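Local coordinates for protein 5-oxopent-3-ene-1,2,5-tricarboxylate decarboxylase (PDB 6IYM) that belongs to the fumarylacetoacetate hydrolase family and carries a bound magnesium ion, held by acidic side chains, in a mainly beta fold, at residues N142-V147 and T220-V225; N71-G76 and R227-E232; L121-E126 and T199-E204; D116-L121 and D175-F180. All coordinates share one frame; numbering follows the deposited sequence.

Contact 1: N142-V147 and T220-V225; sequences NALEHV and TILTEV
Ala143, Leu144 and Val147 close on a single side chain, Leu222 of helix 218-225. Before them, Asn142 shapes the turn. Its carbonyl O accepts a hydrogen bond from His146 ND1 at 3.1 Å, with an N-H...O angle of 157°. The oxygen lies in the plane of the His146 ring, while ND1 stands well above the carbonyl plane of Asn142. The same oxygen takes a weak backbone bond from Glu145 N, and Asn142 OD1 binds Thr139 N.

Ala143 comes next and points at the helix. Its CB lies 3.8 Å from Leu222 CD1 and 4.1 Å from Leu222 CB, so it lies alongside the leucine stem. Leu144 is more distant: its CD2 stands 4.4 Å from Leu222 CD1. Residues 144-146 form a short 3-10 turn, which brings Val147 round to the same methyl. Val147 CG2 is 3.5 Å from Leu222 CD1, closer than two methyls normally come, and the two side chains cross at about a right angle. With CG1 anti to the backbone N (chi1 173°), CG2 is the branch that meets the leucine.

The contact is buried and purely apolar. It joins the end of the loop and the start of strand 147-158 to helix 218-225. Ile129 and Ile131 of strand 121-131 also touch Leu222, while Val219, one helical turn before, packs on Ala143 and Leu144.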
loop_
_atom_site.group_PDB
_atom_site.type_symbol
_atom_site.label_atom_id
_atom_site.label_comp_id
_atom_site.label_asym_id
_atom_site.label_seq_id
_atom_site.Cartn_x
_atom_site.Cartn_y
_atom_site.Cartn_z
ATOM N N ASN A 142 -24.827 3.661 4.815
ATOM C CA ASN A 142 -24.382 2.987 3.565
ATOM C C ASN A 142 -23.132 2.114 3.803
ATOM O O ASN A 142 -22.838 1.334 2.912
ATOM C CB ASN A 142 -24.180 3.986 2.410
ATOM C CG ASN A 142 -23.018 4.958 2.551
ATOM O OD1 ASN A 142 -22.144 4.838 3.405
ATOM N ND2 ASN A 142 -22.981 5.947 1.681
ATOM N N ALA A 143 -22.401 2.269 4.913
ATOM C CA ALA A 143 -21.106 1.569 5.163
ATOM C C ALA A 143 -21.160 0.121 4.674
ATOM O O ALA A 143 -20.408 -0.221 3.747
ATOM C CB ALA A 143 -20.760 1.578 6.622
ATOM N N LEU A 144 -22.029 -0.681 5.298
ATOM C CA LEU A 144 -22.066 -2.155 5.185
ATOM C C LEU A 144 -22.480 -2.545 3.765
ATOM O O LEU A 144 -22.132 -3.672 3.302
ATOM C CB LEU A 144 -23.022 -2.710 6.244
ATOM C CG LEU A 144 -22.526 -2.668 7.688
ATOM C CD1 LEU A 144 -23.565 -3.282 8.626
ATOM C CD2 LEU A 144 -21.198 -3.401 7.827
ATOM N N GLU A 145 -23.149 -1.623 3.072
ATOM C CA GLU A 145 -23.497 -1.792 1.646
ATOM C C GLU A 145 -22.209 -1.850 0.806
ATOM O O GLU A 145 -22.242 -2.464 -0.260
ATOM C CB GLU A 145 -24.482 -0.689 1.221
ATOM C CG GLU A 145 -25.823 -1.242 0.774
ATOM C CD GLU A 145 -25.763 -2.105 -0.483
ATOM O OE1 GLU A 145 -24.896 -1.833 -1.345
ATOM O OE2 GLU A 145 -26.583 -3.053 -0.606
ATOM N N HIS A 146 -21.112 -1.235 1.256
ATOM C CA HIS A 146 -19.808 -1.303 0.541
ATOM C C HIS A 146 -18.958 -2.518 0.982
ATOM O O HIS A 146 -17.817 -2.612 0.529
ATOM C CB HIS A 146 -19.048 0.018 0.721
ATOM C CG HIS A 146 -19.712 1.187 0.080
ATOM N ND1 HIS A 146 -20.804 1.840 0.659
ATOM C CD2 HIS A 146 -19.433 1.846 -1.064
ATOM C CE1 HIS A 146 -21.159 2.841 -0.117
ATOM N NE2 HIS A 146 -20.342 2.862 -1.171
ATOM N N VAL A 147 -19.461 -3.402 1.856
ATOM C CA VAL A 147 -18.680 -4.559 2.385
ATOM C C VAL A 147 -19.105 -5.803 1.589
ATOM O O VAL A 147 -20.294 -6.126 1.531
ATOM C CB VAL A 147 -18.848 -4.715 3.916
ATOM C CG1 VAL A 147 -18.186 -5.986 4.443
ATOM C CG2 VAL A 147 -18.300 -3.518 4.685
ATOM N N THR A 220 -17.914 2.188 12.225
ATOM C CA THR A 220 -17.071 3.378 12.564
ATOM C C THR A 220 -15.728 3.329 11.824
ATOM O O THR A 220 -15.222 4.377 11.388
ATOM C CB THR A 220 -16.817 3.475 14.071
ATOM O OG1 THR A 220 -18.080 3.297 14.698
ATOM C CG2 THR A 220 -16.210 4.782 14.518
ATOM N N ILE A 221 -15.109 2.152 11.728
ATOM C CA ILE A 221 -13.834 2.014 10.976
ATOM C C ILE A 221 -14.100 2.465 9.528
ATOM O O ILE A 221 -13.377 3.345 9.060
ATOM C CB ILE A 221 -13.273 0.579 11.075
ATOM C CG1 ILE A 221 -12.666 0.313 12.459
ATOM C CG2 ILE A 221 -12.290 0.338 9.951
ATOM C CD1 ILE A 221 -12.516 -1.136 12.803
ATOM N N LEU A 222 -15.113 1.910 8.863
ATOM C CA LEU A 222 -15.446 2.220 7.445
ATOM C C LEU A 222 -15.688 3.725 7.266
ATOM O O LEU A 222 -15.055 4.336 6.377
ATOM C CB LEU A 222 -16.681 1.417 7.046
ATOM C CG LEU A 222 -16.478 -0.091 6.922
ATOM C CD1 LEU A 222 -17.829 -0.789 6.811
ATOM C CD2 LEU A 222 -15.606 -0.421 5.733
ATOM N N THR A 223 -16.556 4.295 8.106
ATOM C CA THR A 223 -16.875 5.751 8.189
ATOM C C THR A 223 -15.594 6.591 8.293
ATOM O O THR A 223 -15.440 7.546 7.507
ATOM C CB THR A 223 -17.785 5.987 9.398
ATOM O OG1 THR A 223 -19.087 5.565 8.968
ATOM C CG2 THR A 223 -17.721 7.410 9.899
ATOM N N GLU A 224 -14.698 6.263 9.228
ATOM C CA GLU A 224 -13.499 7.087 9.539
ATOM C C GLU A 224 -12.427 6.931 8.449
ATOM O O GLU A 224 -11.797 7.929 8.076
ATOM C CB GLU A 224 -12.934 6.673 10.895
ATOM C CG GLU A 224 -13.772 7.131 12.062
ATOM C CD GLU A 224 -13.623 8.611 12.338
ATOM O OE1 GLU A 224 -12.500 9.024 12.720
ATOM O OE2 GLU A 224 -14.615 9.352 12.132
ATOM N N VAL A 225 -12.204 5.709 7.976
ATOM C CA VAL A 225 -11.114 5.365 7.020
ATOM C C VAL A 225 -11.378 6.077 5.698
ATOM O O VAL A 225 -10.423 6.564 5.107
ATOM C CB VAL A 225 -10.993 3.838 6.851
ATOM C CG1 VAL A 225 -10.065 3.443 5.724
ATOM C CG2 VAL A 225 -10.508 3.209 8.143
#

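Contact 2: N71-G76 and R227-E232; sequences NVICVG and RGMTLE
No flat group takes part where Ile73 meets Met229 and Leu231; the contact is made by methyl groups alone. Ile73 sits on strand 72-75 and points toward the 227-232 loop. Its CD1 is the atom that touches. Met229 comes from the other side, and the two side chains meet tip to tip, with Ile73 CD1 4.2 Å from Met229 CE.

The methionine reaches this far because its first two torsions are extended, with CG anti to the backbone N (chi1 -162°). The bend comes only at the sulfur, where chi3 of 68° turns CE aside. Leu231 adds the third methyl: its CD2 lies 4.4 Å from Ile73 CD1. Within the loop, Met229 CE and Leu231 CD2 are 4.0 Å apart. The three methyls therefore form a nearly equilateral triangle at ordinary van der Waals spacing.

Strand 72-75 pairs with strands 96-99 and 236-238, and Leu96 also packs on Ile73. The loop faces the dimer partner too: Met229 packs on Phe169 of the second subunit.

Chemically the contact is plain. No hydrogen bond or charge pair crosses it, and all three touching residues are buried. It holds by hydrophobic burial and dispersion, without directional bonds. A polar tether of the loop lies one residue before Met229, where the backbone of Gly228 hydrogen-bonds to the partner subunit.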
loop_
_atom_site.group_PDB
_atom_site.type_symbol
_atom_site.label_atom_id
_atom_site.label_comp_id
_atom_site.label_asym_id
_atom_site.label_seq_id
_atom_site.Cartn_x
_atom_site.Cartn_y
_atom_site.Cartn_z
ATOM N N ASN A 71 -2.014 -2.118 -0.610
ATOM C CA ASN A 71 -1.566 -2.568 0.728
ATOM C C ASN A 71 -2.808 -2.811 1.583
ATOM O O ASN A 71 -3.807 -2.081 1.435
ATOM C CB ASN A 71 -0.669 -1.588 1.460
ATOM C CG ASN A 71 0.658 -1.330 0.782
ATOM O OD1 ASN A 71 0.846 -1.650 -0.380
ATOM N ND2 ASN A 71 1.564 -0.694 1.500
ATOM N N VAL A 72 -2.738 -3.839 2.420
ATOM C CA VAL A 72 -3.736 -4.125 3.489
ATOM C C VAL A 72 -3.727 -2.933 4.469
ATOM O O VAL A 72 -2.642 -2.543 4.961
ATOM C CB VAL A 72 -3.401 -5.454 4.193
ATOM C CG1 VAL A 72 -4.357 -5.721 5.341
ATOM C CG2 VAL A 72 -3.411 -6.610 3.210
ATOM N N ILE A 73 -4.884 -2.322 4.682
ATOM C CA ILE A 73 -5.024 -1.166 5.615
ATOM C C ILE A 73 -5.263 -1.723 7.008
ATOM O O ILE A 73 -6.186 -2.542 7.121
ATOM C CB ILE A 73 -6.152 -0.217 5.183
ATOM C CG1 ILE A 73 -5.927 0.301 3.758
ATOM C CG2 ILE A 73 -6.300 0.906 6.196
ATOM C CD1 ILE A 73 -7.140 0.981 3.120
ATOM N N CYS A 74 -4.466 -1.278 7.995
ATOM C CA CYS A 74 -4.416 -1.840 9.363
ATOM C C CYS A 74 -4.697 -0.770 10.420
ATOM O O CYS A 74 -4.105 0.321 10.360
ATOM C CB CYS A 74 -3.044 -2.439 9.641
ATOM S SG CYS A 74 -2.650 -3.865 8.586
ATOM N N VAL A 75 -5.553 -1.120 11.378
ATOM C CA VAL A 75 -5.897 -0.284 12.553
ATOM C C VAL A 75 -4.907 -0.609 13.666
ATOM O O VAL A 75 -4.539 -1.787 13.790
ATOM C CB VAL A 75 -7.360 -0.516 12.973
ATOM C CG1 VAL A 75 -7.713 0.292 14.225
ATOM C CG2 VAL A 75 -8.293 -0.157 11.823
ATOM N N GLY A 76 -4.503 0.394 14.450
ATOM C CA GLY A 76 -3.637 0.203 15.638
ATOM C C GLY A 76 -4.440 -0.365 16.812
ATOM O O GLY A 76 -5.427 -1.080 16.582
ATOM N N ARG A 227 -12.966 8.820 4.936
ATOM C CA ARG A 227 -13.134 10.293 4.984
ATOM C C ARG A 227 -12.051 10.971 4.125
ATOM O O ARG A 227 -10.877 11.050 4.576
ATOM C CB ARG A 227 -13.086 10.793 6.429
ATOM C CG ARG A 227 -14.413 11.308 6.958
ATOM C CD ARG A 227 -14.160 12.208 8.148
ATOM N NE ARG A 227 -14.881 11.752 9.321
ATOM C CZ ARG A 227 -14.691 12.219 10.551
ATOM N NH1 ARG A 227 -13.784 13.160 10.774
ATOM N NH2 ARG A 227 -15.416 11.742 11.551
ATOM N N GLY A 228 -12.440 11.472 2.947
ATOM C CA GLY A 228 -11.521 12.081 1.961
ATOM C C GLY A 228 -10.617 11.051 1.288
ATOM O O GLY A 228 -9.742 11.464 0.504
ATOM N N MET A 229 -10.792 9.757 1.576
ATOM C CA MET A 229 -9.979 8.666 0.953
ATOM C C MET A 229 -10.897 7.602 0.349
ATOM O O MET A 229 -11.642 6.949 1.118
ATOM C CB MET A 229 -9.041 7.990 1.950
ATOM C CG MET A 229 -7.945 7.221 1.220
ATOM S SD MET A 229 -6.875 6.274 2.322
ATOM C CE MET A 229 -8.018 5.035 2.910
ATOM N N THR A 230 -10.818 7.401 -0.970
ATOM C CA THR A 230 -11.591 6.364 -1.707
ATOM C C THR A 230 -11.114 4.964 -1.293
ATOM O O THR A 230 -9.878 4.711 -1.292
ATOM C CB THR A 230 -11.515 6.586 -3.224
ATOM O OG1 THR A 230 -12.127 7.848 -3.508
ATOM C CG2 THR A 230 -12.217 5.518 -4.029
ATOM N N LEU A 231 -12.071 4.097 -0.924
ATOM C CA LEU A 231 -11.834 2.651 -0.738
ATOM C C LEU A 231 -12.115 1.979 -2.078
ATOM O O LEU A 231 -13.145 2.314 -2.689
ATOM C CB LEU A 231 -12.735 2.112 0.372
ATOM C CG LEU A 231 -12.563 2.754 1.751
ATOM C CD1 LEU A 231 -13.511 2.110 2.773
ATOM C CD2 LEU A 231 -11.121 2.641 2.211
ATOM N N GLU A 232 -11.236 1.080 -2.502
ATOM C CA GLU A 232 -11.372 0.279 -3.749
ATOM C C GLU A 232 -12.013 -1.078 -3.440
ATOM O O GLU A 232 -11.695 -1.662 -2.427
ATOM C CB GLU A 232 -10.010 0.037 -4.406
ATOM C CG GLU A 232 -9.138 1.278 -4.514
ATOM C CD GLU A 232 -9.568 2.300 -5.560
ATOM O OE1 GLU A 232 -10.526 2.018 -6.304
ATOM O OE2 GLU A 232 -8.940 3.384 -5.619
#

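Contact 3: L121-E126 and T199-E204; sequences LDYEGE and TRVNGE. Unlike the reference sequence in segment 199-204: Glu204 (reference Gln). With MG (magnesium ion), chain C.
Thr199 starts the contact with Tyr123 and Gly125. Its CG2 lies 3.9 Å from Tyr123 CD1. Its OG1 lies 3.9 Å from Gly125 CA, where the absence of a side chain leaves room for the hydroxyl. That OG1 bonds Gln207 OE1, which also accepts Gly125 N.

Arg200 points away. Its NH1 bonds Gly203 O at 3.0 Å, with the acceptor in the guanidinium plane.

Val201 CG2 makes a CH-pi contact over one face of the Tyr123 ring, 4.1 Å from the centroid and 25° off the normal. The tyrosine chi1 of 53° sets CG between the backbone N and the carbonyl carbon, which swings the ring toward Val201. Asp122 OD1 lies above the opposite face, near the rim, and accepts Tyr123 N at 2.9 Å. The ring OH bonds Gly244 O, which helps to fix it. Val201 to Glu204 form a type I' turn.

Tyr123 and Gly125 face strand 196-201, while the CB atoms of Glu124 and Glu126 point away; each glutamate binds magnesium through OE2 at 2.0 Å. Asp155 completes the protein ligands. Strand 196-201 therefore packs behind metal-bearing strand 121-131, and Ile261 of neighbouring strand 260-265 touches both Tyr123 and Thr199.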
loop_
_atom_site.group_PDB
_atom_site.type_symbol
_atom_site.label_atom_id
_atom_site.label_comp_id
_atom_site.label_asym_id
_atom_site.label_seq_id
_atom_site.Cartn_x
_atom_site.Cartn_y
_atom_site.Cartn_z
ATOM N N LEU A 121 9.776 -11.271 16.849
ATOM C CA LEU A 121 8.658 -11.633 15.950
ATOM C C LEU A 121 7.402 -11.943 16.779
ATOM O O LEU A 121 7.517 -12.714 17.775
ATOM C CB LEU A 121 9.060 -12.844 15.134
ATOM C CG LEU A 121 8.039 -13.230 14.072
ATOM C CD1 LEU A 121 7.865 -12.093 13.078
ATOM C CD2 LEU A 121 8.477 -14.500 13.383
ATOM N N ASP A 122 6.253 -11.373 16.400
ATOM C CA ASP A 122 5.007 -11.445 17.204
ATOM C C ASP A 122 3.825 -11.679 16.281
ATOM O O ASP A 122 3.983 -11.395 15.072
ATOM C CB ASP A 122 4.817 -10.180 18.049
ATOM C CG ASP A 122 3.990 -10.357 19.315
ATOM O OD1 ASP A 122 3.488 -11.480 19.548
ATOM O OD2 ASP A 122 3.776 -9.341 20.021
ATOM N N TYR A 123 2.719 -12.185 16.858
ATOM C CA TYR A 123 1.424 -12.465 16.203
ATOM C C TYR A 123 0.418 -11.344 16.543
ATOM O O TYR A 123 0.538 -10.629 17.576
ATOM C CB TYR A 123 0.873 -13.829 16.636
ATOM C CG TYR A 123 0.804 -13.987 18.136
ATOM C CD1 TYR A 123 -0.299 -13.585 18.859
ATOM C CD2 TYR A 123 1.899 -14.445 18.848
ATOM C CE1 TYR A 123 -0.335 -13.689 20.242
ATOM C CE2 TYR A 123 1.888 -14.543 20.230
ATOM C CZ TYR A 123 0.770 -14.147 20.934
ATOM O OH TYR A 123 0.780 -14.208 22.303
ATOM N N GLU A 124 -0.620 -11.227 15.720
ATOM C CA GLU A 124 -1.839 -10.414 16.017
ATOM C C GLU A 124 -2.990 -10.994 15.195
ATOM O O GLU A 124 -2.973 -10.835 13.970
ATOM C CB GLU A 124 -1.682 -8.935 15.642
ATOM C CG GLU A 124 -0.701 -8.151 16.496
ATOM C CD GLU A 124 -0.710 -6.628 16.326
ATOM O OE1 GLU A 124 0.042 -5.972 17.054
ATOM O OE2 GLU A 124 -1.417 -6.109 15.429
ATOM N N GLY A 125 -3.938 -11.653 15.852
ATOM C CA GLY A 125 -5.119 -12.220 15.179
ATOM C C GLY A 125 -6.150 -11.154 14.958
ATOM O O GLY A 125 -6.359 -10.346 15.896
ATOM N N GLU A 126 -6.743 -11.080 13.766
ATOM C CA GLU A 126 -7.585 -9.890 13.402
ATOM C C GLU A 126 -8.738 -10.244 12.452
ATOM O O GLU A 126 -8.560 -11.094 11.534
ATOM C CB GLU A 126 -6.702 -8.806 12.789
ATOM C CG GLU A 126 -5.593 -8.299 13.698
ATOM C CD GLU A 126 -4.973 -6.932 13.363
ATOM O OE1 GLU A 126 -5.555 -6.190 12.520
ATOM O OE2 GLU A 126 -3.938 -6.574 14.006
ATOM N N THR A 199 -6.390 -16.619 19.282
ATOM C CA THR A 199 -5.083 -17.096 18.793
ATOM C C THR A 199 -4.507 -18.144 19.741
ATOM O O THR A 199 -4.423 -17.881 20.954
ATOM C CB THR A 199 -4.143 -15.915 18.614
ATOM O OG1 THR A 199 -4.923 -14.992 17.864
ATOM C CG2 THR A 199 -2.870 -16.295 17.899
ATOM N N ARG A 200 -4.101 -19.269 19.183
ATOM C CA ARG A 200 -3.287 -20.290 19.891
ATOM C C ARG A 200 -1.883 -20.283 19.290
ATOM O O ARG A 200 -1.765 -20.095 18.060
ATOM C CB ARG A 200 -3.943 -21.664 19.805
ATOM C CG ARG A 200 -5.211 -21.752 20.634
ATOM C CD ARG A 200 -5.935 -23.072 20.548
ATOM N NE ARG A 200 -7.145 -22.928 21.342
ATOM C CZ ARG A 200 -7.255 -23.175 22.636
ATOM N NH1 ARG A 200 -6.221 -23.631 23.321
ATOM N NH2 ARG A 200 -8.407 -22.957 23.248
ATOM N N VAL A 201 -0.878 -20.395 20.151
ATOM C CA VAL A 201 0.535 -20.634 19.756
ATOM C C VAL A 201 0.920 -21.997 20.330
ATOM O O VAL A 201 0.792 -22.184 21.560
ATOM C CB VAL A 201 1.462 -19.489 20.217
ATOM C CG1 VAL A 201 2.942 -19.806 19.980
ATOM C CG2 VAL A 201 1.072 -18.174 19.544
ATOM N N ASN A 202 1.289 -22.927 19.458
ATOM C CA ASN A 202 1.589 -24.331 19.834
ATOM C C ASN A 202 0.467 -24.878 20.709
ATOM O O ASN A 202 0.779 -25.639 21.622
ATOM C CB ASN A 202 2.930 -24.387 20.563
ATOM C CG ASN A 202 4.001 -23.829 19.666
ATOM O OD1 ASN A 202 3.914 -24.046 18.457
ATOM N ND2 ASN A 202 4.981 -23.126 20.235
ATOM N N GLY A 203 -0.784 -24.484 20.473
ATOM C CA GLY A 203 -1.911 -25.046 21.234
ATOM C C GLY A 203 -2.269 -24.231 22.466
ATOM O O GLY A 203 -3.383 -24.412 22.947
ATOM N N GLU A 204 -1.400 -23.347 22.954
ATOM C CA GLU A 204 -1.711 -22.508 24.144
ATOM C C GLU A 204 -2.583 -21.305 23.724
ATOM O O GLU A 204 -2.151 -20.513 22.867
ATOM C CB GLU A 204 -0.452 -22.003 24.838
ATOM C CG GLU A 204 -0.757 -21.179 26.079
ATOM C CD GLU A 204 0.424 -20.574 26.829
ATOM O OE1 GLU A 204 1.366 -20.076 26.168
ATOM O OE2 GLU A 204 0.380 -20.576 28.093
HETATM MG MG MG C . -2.526 -5.189 14.021
#

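Contact 4: D116-L121 and D175-F180; sequences DLTQQL and DGFCPF
Asp175 OD2, two residues before the Phe177 ring that meets Leu121 and Thr118, is gripped twice by the second subunit. Arg136 NH1 of that subunit makes a salt bridge to it, and Thr230 OG1 of the same subunit a hydrogen bond. After Asp175 the chain turns through Gly176, whose phi is positive, and then offers Phe177 to the 116-121 loop.

Leu121 makes the closer contact. Its CD1 lies 3.5 Å from Phe177 CZ and also reaches CE1 and, less closely, CE2. The methyl sits by the far end of the ring and approaches it obliquely. The leucine stem holds CG opposite the backbone N, at chi1 -174°, and this carries the branch toward the ring although CB itself does not face it. Thr118 comes in at the ring edge, near its plane, with OG1 4.4 Å from Phe177 CZ. This is a loose contact.

Strand 147-158 packs against the 116-121 side, with Val156 on Leu121 and Ala158 on Thr118. Val275 of strand 269-276 also touches Leu121. The contact therefore ties the loop and first residue of strand 121-131 to the residue just before strand 178-186.

All three touching residues are buried, and no hydrogen bond passes between the segments. The join is hydrophobic, while the polar bonds run outward: Phe177 O accepts Lys99 NZ, and Thr118 O accepts Arg113 NH1. Asp175 bonds to the second subunit, so an apolar contact within the subunit lies a short way along the chain from a charged one between subunits.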
loop_
_atom_site.group_PDB
_atom_site.type_symbol
_atom_site.label_atom_id
_atom_site.label_comp_id
_atom_site.label_asym_id
_atom_site.label_seq_id
_atom_site.Cartn_x
_atom_site.Cartn_y
_atom_site.Cartn_z
ATOM N N ASP A 116 17.879 -13.057 10.949
ATOM C CA ASP A 116 18.840 -11.933 10.716
ATOM C C ASP A 116 18.185 -10.566 10.969
ATOM O O ASP A 116 18.906 -9.626 11.385
ATOM C CB ASP A 116 19.443 -11.951 9.306
ATOM C CG ASP A 116 18.455 -12.192 8.172
ATOM O OD1 ASP A 116 17.230 -12.308 8.453
ATOM O OD2 ASP A 116 18.916 -12.265 7.008
ATOM N N LEU A 117 16.878 -10.404 10.729
ATOM C CA LEU A 117 16.260 -9.044 10.784
ATOM C C LEU A 117 15.529 -8.818 12.102
ATOM O O LEU A 117 15.429 -7.636 12.475
ATOM C CB LEU A 117 15.326 -8.846 9.583
ATOM C CG LEU A 117 15.935 -9.206 8.226
ATOM C CD1 LEU A 117 15.033 -8.785 7.072
ATOM C CD2 LEU A 117 17.308 -8.568 8.053
ATOM N N THR A 118 15.018 -9.882 12.748
ATOM C CA THR A 118 14.138 -9.792 13.945
ATOM C C THR A 118 14.537 -10.813 15.017
ATOM O O THR A 118 14.808 -11.978 14.639
ATOM C CB THR A 118 12.663 -10.143 13.672
ATOM O OG1 THR A 118 12.300 -9.990 12.304
ATOM C CG2 THR A 118 11.748 -9.306 14.532
ATOM N N GLN A 119 14.505 -10.407 16.291
ATOM C CA GLN A 119 14.443 -11.351 17.445
ATOM C C GLN A 119 13.222 -11.022 18.314
ATOM O O GLN A 119 13.181 -11.511 19.436
ATOM C CB GLN A 119 15.739 -11.324 18.267
ATOM C CG GLN A 119 16.981 -11.730 17.482
ATOM C CD GLN A 119 16.983 -13.173 17.052
ATOM O OE1 GLN A 119 17.251 -13.501 15.891
ATOM N NE2 GLN A 119 16.700 -14.056 17.993
ATOM N N GLN A 120 12.274 -10.214 17.817
ATOM C CA GLN A 120 10.986 -9.930 18.503
ATOM C C GLN A 120 9.818 -10.134 17.529
ATOM O O GLN A 120 8.976 -9.250 17.414
ATOM C CB GLN A 120 11.037 -8.544 19.123
ATOM C CG GLN A 120 12.182 -8.367 20.126
ATOM C CD GLN A 120 11.996 -7.102 20.919
ATOM O OE1 GLN A 120 11.510 -6.091 20.411
ATOM N NE2 GLN A 120 12.313 -7.166 22.196
ATOM N N LEU A 121 9.776 -11.271 16.849
ATOM C CA LEU A 121 8.658 -11.633 15.950
ATOM C C LEU A 121 7.402 -11.943 16.779
ATOM O O LEU A 121 7.517 -12.714 17.775
ATOM C CB LEU A 121 9.060 -12.844 15.134
ATOM C CG LEU A 121 8.039 -13.230 14.072
ATOM C CD1 LEU A 121 7.865 -12.093 13.078
ATOM C CD2 LEU A 121 8.477 -14.500 13.383
ATOM N N ASP A 175 8.419 -10.404 3.858
ATOM C CA ASP A 175 7.763 -11.543 3.179
ATOM C C ASP A 175 7.300 -12.550 4.265
ATOM O O ASP A 175 8.092 -12.883 5.152
ATOM C CB ASP A 175 8.670 -12.180 2.120
ATOM C CG ASP A 175 9.078 -11.248 0.964
ATOM O OD1 ASP A 175 8.574 -10.094 0.880
ATOM O OD2 ASP A 175 9.923 -11.659 0.171
ATOM N N GLY A 176 6.051 -13.007 4.200
ATOM C CA GLY A 176 5.479 -14.003 5.123
ATOM C C GLY A 176 4.627 -13.370 6.208
ATOM O O GLY A 176 3.875 -14.124 6.850
ATOM N N PHE A 177 4.675 -12.043 6.386
ATOM C CA PHE A 177 4.102 -11.370 7.583
ATOM C C PHE A 177 2.591 -11.107 7.460
ATOM O O PHE A 177 2.063 -10.357 8.326
ATOM C CB PHE A 177 4.853 -10.078 7.879
ATOM C CG PHE A 177 6.131 -10.245 8.659
ATOM C CD1 PHE A 177 6.858 -11.416 8.611
ATOM C CD2 PHE A 177 6.625 -9.190 9.398
ATOM C CE1 PHE A 177 8.041 -11.547 9.331
ATOM C CE2 PHE A 177 7.804 -9.314 10.120
ATOM C CZ PHE A 177 8.510 -10.501 10.086
ATOM N N CYS A 178 1.879 -11.652 6.463
ATOM C CA CYS A 178 0.412 -11.421 6.371
ATOM C C CYS A 178 -0.343 -12.670 5.920
ATOM O O CYS A 178 -0.938 -12.696 4.841
ATOM C CB CYS A 178 0.116 -10.216 5.478
ATOM S SG CYS A 178 -1.529 -9.530 5.783
ATOM N N PRO A 179 -0.451 -13.713 6.780
ATOM C CA PRO A 179 -1.455 -14.753 6.617
ATOM C C PRO A 179 -2.828 -14.136 6.401
ATOM O O PRO A 179 -3.179 -13.208 7.123
ATOM C CB PRO A 179 -1.471 -15.476 7.967
ATOM C CG PRO A 179 -0.033 -15.343 8.419
ATOM C CD PRO A 179 0.376 -13.955 7.970
ATOM N N PHE A 180 -3.557 -14.674 5.433
ATOM C CA PHE A 180 -4.859 -14.154 4.983
ATOM C C PHE A 180 -5.717 -15.337 4.564
ATOM O O PHE A 180 -5.313 -16.061 3.672
ATOM C CB PHE A 180 -4.613 -13.141 3.867
ATOM C CG PHE A 180 -5.840 -12.617 3.166
ATOM C CD1 PHE A 180 -6.938 -12.195 3.885
ATOM C CD2 PHE A 180 -5.816 -12.362 1.796
ATOM C CE1 PHE A 180 -8.036 -11.659 3.229
ATOM C CE2 PHE A 180 -6.902 -11.787 1.148
ATOM C CZ PHE A 180 -8.027 -11.478 1.857
#

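All four contacts lie in the fumarylacetoacetate hydrolase part of the chain. Contacts 1 and 2 are neighbours, with centres 11 Å apart, and touch where Val225 CG1 meets Leu231 CD2 at 3.8 Å. Contacts 3 and 4 lie 13 Å apart between centres and share Leu121, the first residue of strand 121-131. Contact 3 is about 28 Å from contact 1, centre to centre, on the opposite side of the chain's centre. Along the chain, contacts 1, 3 and 4 cross one another inside the long loop closed by contact 2. Contacts 2, 3 and 4 reach the same large sheet, so one sheet carries both the metal-binding strand and segments near the second subunit.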